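Local atomic coordinates of lactoylglutathione lyase (Pseudomonas aeruginosa, PDB entry 4MTS), a protein that belongs to the glyoxalase/bleomycin resistance protein/dioxygenase superfamily and binds zinc and nickel ions. Residues Q47-A51 with A52-E56. Residues are numbered along the deposited sequence; the frame is centred on the assembly and turned at random.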
ATOM      1  N   GLN A  47      10.334   1.338  10.856  1.00 15.42           N
ATOM      2  CA  GLN A  47      11.505   2.191  10.747  1.00 15.38           C
ATOM      3  C   GLN A  47      11.054   3.613  10.542  1.00 18.68           C
ATOM      4  O   GLN A  47       9.914   3.859  10.144  1.00 17.01           O
ATOM      5  CB  GLN A  47      12.383   1.763   9.559  1.00 16.81           C
ATOM      6  CG  GLN A  47      12.965   0.366   9.669  1.00 26.34           C
ATOM      7  CD  GLN A  47      13.500  -0.049   8.336  1.00 47.11           C
ATOM      8  OE1 GLN A  47      14.567   0.394   7.908  1.00 44.88           O
ATOM      9  NE2 GLN A  47      12.729  -0.847   7.614  1.00 48.52           N
ATOM     10  N   ASP A  48      11.950   4.555  10.790  1.00 16.96           N
ATOM     11  CA  ASP A  48      11.657   5.966  10.614  1.00 17.57           C
ATOM     12  C   ASP A  48      11.158   6.215   9.185  1.00 16.90           C
ATOM     13  O   ASP A  48      11.617   5.550   8.244  1.00 15.93           O
ATOM     14  CB  ASP A  48      12.946   6.768  10.869  1.00 22.32           C
ATOM     15  CG  ASP A  48      13.357   6.911  12.333  1.00 44.01           C
ATOM     16  OD1 ASP A  48      12.838   6.137  13.183  1.00 44.75           O
ATOM     17  OD2 ASP A  48      14.202   7.787  12.628  1.00 55.02           O
ATOM     18  N   GLU A  49      10.229   7.164   9.016  1.00 14.82           N
ATOM     19  CA  GLU A  49       9.721   7.511   7.681  1.00 14.81           C
ATOM     20  C   GLU A  49      10.845   7.902   6.719  1.00 18.16           C
ATOM     21  O   GLU A  49      10.700   7.708   5.513  1.00 16.87           O
ATOM     22  CB  GLU A  49       8.719   8.663   7.748  1.00 16.40           C
ATOM     23  CG  GLU A  49       7.331   8.233   8.174  1.00 20.82           C
ATOM     24  CD  GLU A  49       6.424   9.436   8.268  1.00 36.74           C
ATOM     25  OE1 GLU A  49       6.455  10.117   9.320  1.00 26.74           O
ATOM     26  OE2 GLU A  49       5.781   9.768   7.246  1.00 27.97           O
ATOM     27  N   ARG A  50      11.953   8.482   7.241  1.00 16.12           N
ATOM     28  CA  ARG A  50      13.094   8.876   6.416  1.00 17.55           C
ATOM     29  C   ARG A  50      13.812   7.674   5.798  1.00 20.50           C
ATOM     30  O   ARG A  50      14.464   7.816   4.768  1.00 20.24           O
ATOM     31  CB  ARG A  50      14.116   9.665   7.273  1.00 22.19           C
ATOM     32  CG  ARG A  50      13.779  11.143   7.380  1.00 44.46           C
ATOM     33  CD  ARG A  50      14.598  11.833   8.458  1.00 66.71           C
ATOM     34  NE  ARG A  50      14.487  13.292   8.376  1.00 85.87           N
ATOM     35  CZ  ARG A  50      15.309  14.071   7.677  1.00104.77           C
ATOM     36  NH1 ARG A  50      16.314  13.540   6.990  1.00 92.02           N
ATOM     37  NH2 ARG A  50      15.133  15.386   7.659  1.00 94.01           N
ATOM     38  N   ALA A  51      13.694   6.508   6.438  1.00 16.71           N
ATOM     39  CA  ALA A  51      14.402   5.274   6.099  1.00 16.85           C
ATOM     40  C   ALA A  51      13.583   4.238   5.322  1.00 19.19           C
ATOM     41  O   ALA A  51      14.167   3.348   4.666  1.00 16.56           O
ATOM     42  CB  ALA A  51      14.916   4.640   7.379  1.00 17.93           C
ATOM     43  N   ALA A  52      12.242   4.276   5.457  1.00 12.62           N
ATOM     44  CA  ALA A  52      11.454   3.227   4.833  1.00 12.33           C
ATOM     45  C   ALA A  52      10.035   3.654   4.613  1.00 15.18           C
ATOM     46  O   ALA A  52       9.557   4.608   5.252  1.00 12.73           O
ATOM     47  CB  ALA A  52      11.463   1.988   5.732  1.00 12.36           C
ATOM     48  N   ALA A  53       9.342   2.884   3.758  1.00 11.78           N
ATOM     49  CA  ALA A  53       7.918   3.111   3.495  1.00 10.01           C
ATOM     50  C   ALA A  53       7.116   2.785   4.743  1.00 12.45           C
ATOM     51  O   ALA A  53       7.424   1.842   5.486  1.00 13.25           O
ATOM     52  CB  ALA A  53       7.440   2.245   2.341  1.00 10.43           C
ATOM     53  N   ALA A  54       6.085   3.601   4.991  1.00  8.68           N
ATOM     54  CA  ALA A  54       5.205   3.456   6.143  1.00  8.72           C
ATOM     55  C   ALA A  54       3.775   3.264   5.672  1.00 13.60           C
ATOM     56  O   ALA A  54       3.480   3.352   4.463  1.00 11.13           O
ATOM     57  CB  ALA A  54       5.301   4.711   6.994  1.00  9.64           C
ATOM     58  N   LEU A  55       2.897   2.910   6.626  1.00  9.85           N
ATOM     59  CA  LEU A  55       1.471   2.800   6.390  1.00  9.04           C
ATOM     60  C   LEU A  55       0.805   4.060   6.948  1.00 12.59           C
ATOM     61  O   LEU A  55       0.986   4.395   8.122  1.00 10.04           O
ATOM     62  CB  LEU A  55       0.880   1.548   7.090  1.00  8.42           C
ATOM     63  CG  LEU A  55      -0.663   1.461   7.040  1.00 11.97           C
ATOM     64  CD1 LEU A  55      -1.187   1.344   5.560  1.00 11.95           C
ATOM     65  CD2 LEU A  55      -1.149   0.280   7.869  1.00 12.51           C
ATOM     66  N   GLU A  56       0.041   4.767   6.106  1.00  8.01           N
ATOM     67  CA  GLU A  56      -0.663   5.961   6.567  1.00  7.49           C
ATOM     68  C   GLU A  56      -2.123   5.590   6.764  1.00 10.53           C
ATOM     69  O   GLU A  56      -2.763   5.109   5.835  1.00 11.37           O
ATOM     70  CB  GLU A  56      -0.572   7.075   5.518  1.00  8.44           C
ATOM     71  CG  GLU A  56      -1.267   8.333   6.036  1.00 12.83           C
ATOM     72  CD  GLU A  56      -1.344   9.462   5.045  1.00 27.04           C
ATOM     73  OE1 GLU A  56      -0.992   9.247   3.861  1.00 14.17           O
ATOM     74  OE2 GLU A  56      -1.700  10.583   5.472  1.00 21.04           O
TER
HETATM   75  O   HOH W   1       8.386   1.112   8.376  1.00 16.07           O
HETATM   76  O   HOH W   2       8.527   3.743   7.866  1.00 18.10           O
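The side chain of Gln-47 runs alongside the methyl of Ala-52, in van der Waals contact, and its amide comes closest with NE2, 3.6 Å from Ala-52 CB. Its CG sits beside the backbone N (chi1 -63°) and the chain runs on extended, which carries the terminal amide past the methyl while CB also packs against it, 3.9 Å from Ala-52 CB. The backbone of the same loop forms a type I beta turn over Asp-48 to Ala-51, closed by Ala-51 N donating to Asp-48 O at 2.9 Å. The same oxygen also takes a weak bond from Ala-52 N, well off straight at 135°. Farther along, the aliphatic part of Glu-49 reaches Ala-54, with CG 4.2 Å from the methyl CB.

Two waters link the start of the loop to residues 52-53. One accepts from Gln-47 N and donates to Ala-53 O at 3.1 Å; the other lies 2.7 Å from Gln-47 O and 2.9 Å from Ala-52 O, though more acceptors are in reach than it has protons to give.

The acidic side chains of the turn are held from strand 27-34, Asp-48 by a salt bridge to Arg-27 and Glu-49 by one to Arg-30. Ala-53 packs against Ala-53 of the second subunit. The loop joins antiparallel strands 39-45 and 54-60; the latter also pairs with strand 2-9 and carries Glu-56, which shares a zinc site with His-5.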